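Local structure of L-threonine dehydrogenase (Flavobacterium frigidimaris, 2YY7) at residues A[6-11]-A[50-55]; A[17-22]-A[29-34]. The protein probably oxidises L-threonine with NAD, as a Rossmann-fold short-chain dehydrogenase related to UDP-galactose 4-epimerase. All coordinates share one frame; numbering follows the deposited sequence.

Contact 1: residues A[6-11]-A[50-55]; sequences LIIGAC and EVVNAL. With NAD (nicotinamide-adenine-dinucleotide), chain E.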
# COMPACT_ATOMS: atom_id res chain seq x y z
N LEU A 6 -22.04 -0.00 15.85
CA LEU A 6 -22.55 -0.35 14.53
C LEU A 6 -21.56 -1.33 13.91
O LEU A 6 -20.39 -0.99 13.69
CB LEU A 6 -22.67 0.89 13.63
CG LEU A 6 -23.03 0.58 12.17
CD1 LEU A 6 -24.39 -0.12 12.11
CD2 LEU A 6 -23.04 1.87 11.36
N ILE A 7 -22.02 -2.55 13.66
CA ILE A 7 -21.17 -3.56 13.05
C ILE A 7 -21.57 -3.68 11.58
O ILE A 7 -22.70 -4.06 11.26
CB ILE A 7 -21.35 -4.93 13.73
CG1 ILE A 7 -20.90 -4.84 15.19
CG2 ILE A 7 -20.53 -5.98 13.00
CD1 ILE A 7 -21.22 -6.07 16.01
N ILE A 8 -20.64 -3.34 10.69
CA ILE A 8 -20.88 -3.40 9.26
C ILE A 8 -20.33 -4.74 8.78
O ILE A 8 -19.15 -5.04 8.98
CB ILE A 8 -20.18 -2.23 8.54
CG1 ILE A 8 -20.67 -0.91 9.14
CG2 ILE A 8 -20.48 -2.26 7.04
CD1 ILE A 8 -20.01 0.32 8.53
N GLY A 9 -21.20 -5.55 8.16
CA GLY A 9 -20.81 -6.87 7.70
C GLY A 9 -21.01 -7.83 8.85
O GLY A 9 -20.23 -8.76 9.05
N ALA A 10 -22.09 -7.62 9.60
CA ALA A 10 -22.41 -8.43 10.78
C ALA A 10 -22.79 -9.88 10.53
O ALA A 10 -22.76 -10.70 11.46
CB ALA A 10 -23.51 -7.74 11.60
N CYS A 11 -23.15 -10.21 9.30
CA CYS A 11 -23.55 -11.57 8.96
C CYS A 11 -22.38 -12.47 8.56
O CYS A 11 -22.56 -13.65 8.26
CB CYS A 11 -24.60 -11.54 7.84
SG CYS A 11 -26.14 -10.71 8.34
N GLU A 50 -29.93 -3.62 10.29
CA GLU A 50 -30.11 -2.64 9.22
C GLU A 50 -29.40 -3.08 7.95
O GLU A 50 -28.22 -3.46 7.98
CB GLU A 50 -29.53 -1.28 9.64
CG GLU A 50 -30.23 -0.63 10.82
CD GLU A 50 -31.46 0.15 10.41
OE1 GLU A 50 -31.99 -0.10 9.30
OE2 GLU A 50 -31.90 1.02 11.19
N VAL A 51 -30.10 -3.03 6.83
CA VAL A 51 -29.49 -3.38 5.56
C VAL A 51 -28.63 -2.17 5.19
O VAL A 51 -29.06 -1.03 5.36
CB VAL A 51 -30.54 -3.59 4.44
CG1 VAL A 51 -29.84 -3.77 3.10
CG2 VAL A 51 -31.40 -4.80 4.76
N VAL A 52 -27.42 -2.41 4.70
CA VAL A 52 -26.56 -1.30 4.31
C VAL A 52 -25.53 -1.75 3.30
O VAL A 52 -25.12 -2.91 3.28
CB VAL A 52 -25.82 -0.69 5.54
CG1 VAL A 52 -24.72 -1.64 6.02
CG2 VAL A 52 -25.22 0.66 5.16
N ASN A 53 -25.12 -0.82 2.44
CA ASN A 53 -24.08 -1.12 1.47
C ASN A 53 -22.92 -0.23 1.90
O ASN A 53 -22.98 0.99 1.75
CB ASN A 53 -24.50 -0.74 0.05
CG ASN A 53 -23.47 -1.16 -0.98
OD1 ASN A 53 -22.28 -1.20 -0.69
ND2 ASN A 53 -23.93 -1.47 -2.19
N ALA A 54 -21.89 -0.85 2.47
CA ALA A 54 -20.72 -0.12 2.96
C ALA A 54 -20.01 0.70 1.89
O ALA A 54 -19.16 1.55 2.20
CB ALA A 54 -19.73 -1.10 3.60
N LEU A 55 -20.36 0.45 0.63
CA LEU A 55 -19.76 1.17 -0.50
C LEU A 55 -20.38 2.56 -0.64
O LEU A 55 -19.84 3.43 -1.33
CB LEU A 55 -19.99 0.36 -1.78
CG LEU A 55 -18.85 0.03 -2.74
CD1 LEU A 55 -17.63 -0.43 -1.99
CD2 LEU A 55 -19.33 -1.05 -3.71
PA NAD E . -17.13 -12.78 5.61
O1A NAD E . -17.52 -14.05 6.28
O2A NAD E . -16.90 -12.87 4.15
O5B NAD E . -18.11 -11.61 6.01
C5B NAD E . -18.19 -10.43 5.25
C4B NAD E . -19.56 -9.82 5.43
O4B NAD E . -19.54 -8.54 4.80
C3B NAD E . -20.66 -10.67 4.76
O3B NAD E . -21.74 -10.96 5.67
C2B NAD E . -21.07 -9.82 3.55
O2B NAD E . -22.43 -9.99 3.20
C1B NAD E . -20.74 -8.41 4.04
N9A NAD E . -20.62 -7.43 2.95
C8A NAD E . -19.97 -7.64 1.73
N7A NAD E . -20.10 -6.52 1.00
C5A NAD E . -20.79 -5.63 1.74
C6A NAD E . -21.24 -4.35 1.45
N6A NAD E . -21.05 -3.83 0.26
N1A NAD E . -21.96 -3.67 2.39
C2A NAD E . -22.26 -4.24 3.62
N3A NAD E . -21.85 -5.53 3.92
C4A NAD E . -21.13 -6.20 2.96
O3 NAD E . -15.72 -12.29 6.21
PN NAD E . -15.12 -12.45 7.71
O1N NAD E . -16.16 -12.19 8.77
O2N NAD E . -14.30 -13.69 7.68
O5D NAD E . -14.06 -11.23 7.75
C5D NAD E . -14.44 -9.95 8.28
C4D NAD E . -13.19 -9.02 8.26
O4D NAD E . -12.11 -9.66 8.92
C3D NAD E . -12.67 -8.71 6.86
O3D NAD E . -12.13 -7.40 6.85
C2D NAD E . -11.52 -9.68 6.68
O2D NAD E . -10.67 -9.19 5.67
C1D NAD E . -10.92 -9.72 8.09
N1N NAD E . -10.14 -10.97 8.27
C2N NAD E . -10.79 -12.18 8.33
C3N NAD E . -10.04 -13.35 8.50
C7N NAD E . -10.73 -14.67 8.69
O7N NAD E . -9.88 -15.77 8.77
N7N NAD E . -12.07 -14.80 8.72
C4N NAD E . -8.64 -13.28 8.59
C5N NAD E . -8.00 -12.04 8.55
C6N NAD E . -8.75 -10.89 8.37
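Ala54 CB sits above the rim of the adenine of NAD, just outside N1A (3.6 Å), and meets Ile8 CG2 at 3.7 Å, so this methyl touches both the cofactor and the end of strand 5-8. Along the N1A and N6A side of the ring, residues 53 and 54 read the base. Ala54 N donates to N1A of NAD over 2.8 Å in a nearly straight bond (170°). The amino nitrogen N6A of NAD donates in turn to Asn53 OD1 at 3.1 Å. Asn53 CG stands anti to the backbone N (chi1 -175°), which carries the amide away from Ile8 and up to the amino group. The same OD1 also accepts from Leu55 N, 2.9 Å away and 29° out of the carbonyl plane, closing an Asx turn; two donors thus fix the rotation of the amide. A leucine in place of Asn53 would probably leave both N6A and Leu55 N without their acceptor and free the turn to shift. This is the adenosine end of a Rossmann site, built at the carboxyl ends of the parallel strands. Gly9, the first glycine of the GxxGxxG loop, has its CA 3.6 Å from the ribose O4B. A CB there would collide with that oxygen, and at these backbone angles it would also press on the carbonyl O of Ile8. Asp35 OD2 links the Cys11 N-H and NAD. Level with the adenine and beyond its edge, Val52 CG1 packs more loosely on Ile8 CG2, at 4.4 Å.

Contact 2: residues A[17-22]-A[29-34]; sequences ELTQKL and ENVIAS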
# COMPACT_ATOMS: atom_id res chain seq x y z
N GLU A 17 -20.30 -13.81 15.48
CA GLU A 17 -19.86 -13.98 16.86
C GLU A 17 -19.59 -12.65 17.56
O GLU A 17 -19.91 -12.48 18.73
CB GLU A 17 -18.59 -14.84 16.90
CG GLU A 17 -18.80 -16.27 16.43
CD GLU A 17 -19.79 -17.03 17.29
OE1 GLU A 17 -19.59 -17.08 18.52
OE2 GLU A 17 -20.77 -17.58 16.73
N LEU A 18 -18.99 -11.71 16.82
CA LEU A 18 -18.67 -10.40 17.35
C LEU A 18 -19.92 -9.67 17.83
O LEU A 18 -19.93 -9.06 18.90
CB LEU A 18 -17.97 -9.55 16.29
CG LEU A 18 -17.63 -8.11 16.68
CD1 LEU A 18 -16.60 -8.11 17.81
CD2 LEU A 18 -17.09 -7.38 15.47
N THR A 19 -20.98 -9.74 17.03
CA THR A 19 -22.25 -9.09 17.36
C THR A 19 -22.85 -9.70 18.63
O THR A 19 -23.32 -8.99 19.52
CB THR A 19 -23.26 -9.23 16.21
OG1 THR A 19 -22.73 -8.62 15.02
CG2 THR A 19 -24.59 -8.55 16.56
N GLN A 20 -22.82 -11.03 18.71
CA GLN A 20 -23.38 -11.73 19.87
C GLN A 20 -22.64 -11.37 21.15
O GLN A 20 -23.25 -11.04 22.16
CB GLN A 20 -23.32 -13.25 19.66
CG GLN A 20 -24.02 -14.06 20.75
CD GLN A 20 -23.94 -15.56 20.51
OE1 GLN A 20 -22.85 -16.13 20.45
NE2 GLN A 20 -25.10 -16.20 20.38
N LYS A 21 -21.31 -11.43 21.11
CA LYS A 21 -20.49 -11.11 22.27
C LYS A 21 -20.65 -9.66 22.71
O LYS A 21 -20.78 -9.37 23.90
CB LYS A 21 -19.02 -11.40 21.97
CG LYS A 21 -18.08 -11.19 23.14
CD LYS A 21 -18.41 -12.09 24.32
CE LYS A 21 -17.41 -11.88 25.45
NZ LYS A 21 -17.72 -12.72 26.64
N LEU A 22 -20.66 -8.74 21.76
CA LEU A 22 -20.82 -7.33 22.08
C LEU A 22 -22.18 -7.08 22.74
O LEU A 22 -22.28 -6.29 23.69
CB LEU A 22 -20.69 -6.49 20.81
CG LEU A 22 -19.44 -5.62 20.62
CD1 LEU A 22 -18.27 -6.13 21.43
CD2 LEU A 22 -19.10 -5.57 19.13
N GLU A 29 -29.74 -3.91 22.34
CA GLU A 29 -30.06 -2.74 21.53
C GLU A 29 -28.95 -1.69 21.41
O GLU A 29 -29.13 -0.69 20.72
CB GLU A 29 -31.34 -2.08 22.03
CG GLU A 29 -32.59 -2.93 21.88
CD GLU A 29 -32.59 -4.14 22.79
OE1 GLU A 29 -32.04 -4.04 23.91
OE2 GLU A 29 -33.15 -5.19 22.40
N ASN A 30 -27.82 -1.91 22.08
CA ASN A 30 -26.71 -0.97 21.98
C ASN A 30 -25.81 -1.36 20.81
O ASN A 30 -24.90 -0.61 20.43
CB ASN A 30 -25.88 -0.96 23.27
CG ASN A 30 -26.52 -0.15 24.36
OD1 ASN A 30 -27.46 -0.59 25.02
ND2 ASN A 30 -26.03 1.07 24.56
N VAL A 31 -26.06 -2.54 20.26
CA VAL A 31 -25.28 -3.05 19.14
C VAL A 31 -26.17 -3.22 17.91
O VAL A 31 -27.09 -4.04 17.91
CB VAL A 31 -24.64 -4.41 19.48
CG1 VAL A 31 -23.72 -4.85 18.35
CG2 VAL A 31 -23.87 -4.32 20.80
N ILE A 32 -25.91 -2.42 16.88
CA ILE A 32 -26.69 -2.47 15.65
C ILE A 32 -25.94 -3.31 14.62
O ILE A 32 -24.79 -3.01 14.30
CB ILE A 32 -26.90 -1.06 15.06
CG1 ILE A 32 -27.40 -0.09 16.15
CG2 ILE A 32 -27.89 -1.12 13.90
CD1 ILE A 32 -28.73 -0.46 16.77
N ALA A 33 -26.59 -4.35 14.10
CA ALA A 33 -25.98 -5.21 13.09
C ALA A 33 -26.42 -4.72 11.72
O ALA A 33 -27.59 -4.41 11.51
CB ALA A 33 -26.42 -6.66 13.30
N SER A 34 -25.47 -4.64 10.78
CA SER A 34 -25.78 -4.20 9.43
C SER A 34 -25.00 -5.03 8.43
O SER A 34 -23.89 -5.48 8.71
CB SER A 34 -25.45 -2.71 9.25
OG SER A 34 -24.06 -2.46 9.37
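Thr19 OG1 is hydrogen-bonded to the carbonyl O of Gly15, one turn back in the same helix, and its methyl is left to meet the strand. CG2 stands anti to the backbone N (chi1 -60° for OG1), which sets it 4.2 Å from Ala33 CB and the same 4.2 Å from Val31 CG1, touching two residues that point to the same side of the strand. One turn further on, Leu22 brings its CB to 3.8 Å from Val31 CG2. That methyl also rests against the main chain of Leu22, with the carbonyl C at 3.8 Å, so the two branches of Val31 divide between Thr19 and Leu22. Helix 13-26 and strand 31-35 are the second and third elements of the beta-alpha-beta unit that opens the Rossmann fold; here segment 17-22 runs nearly antiparallel to 31-34 (165°), their axes 9.0 Å apart at closest. Strand 5-8 adds Ile7, which touches both Thr19 and Val31, while Leu22 reaches Ile5 of that strand and Ile224 of helix 216-228. At the backbone, the guanidinium of Arg23 is hydrogen-bonded through NH2 to Val31 O.

Both contacts are buried, and strand 31-35 of contact 2 lies between the two strands of contact 1, 5-8 and 49-51; these three run parallel in a mixed sheet. Contact 1 gathers the C-terminal ends of the two outer strands of this trio, whereas contact 2 lays helix 13-26 on one face of the middle one. Backbone bonds join them: Gly9 N probably bonds to Ser34 O at 2.7 Å, and Glu50 N to Ala33 O at 2.8 Å. Their chemistry follows their place: contact 2 is wholly apolar across its interface, while contact 1 has a small apolar meeting but turns polar where the turn after strand 49-51 faces the cofactor.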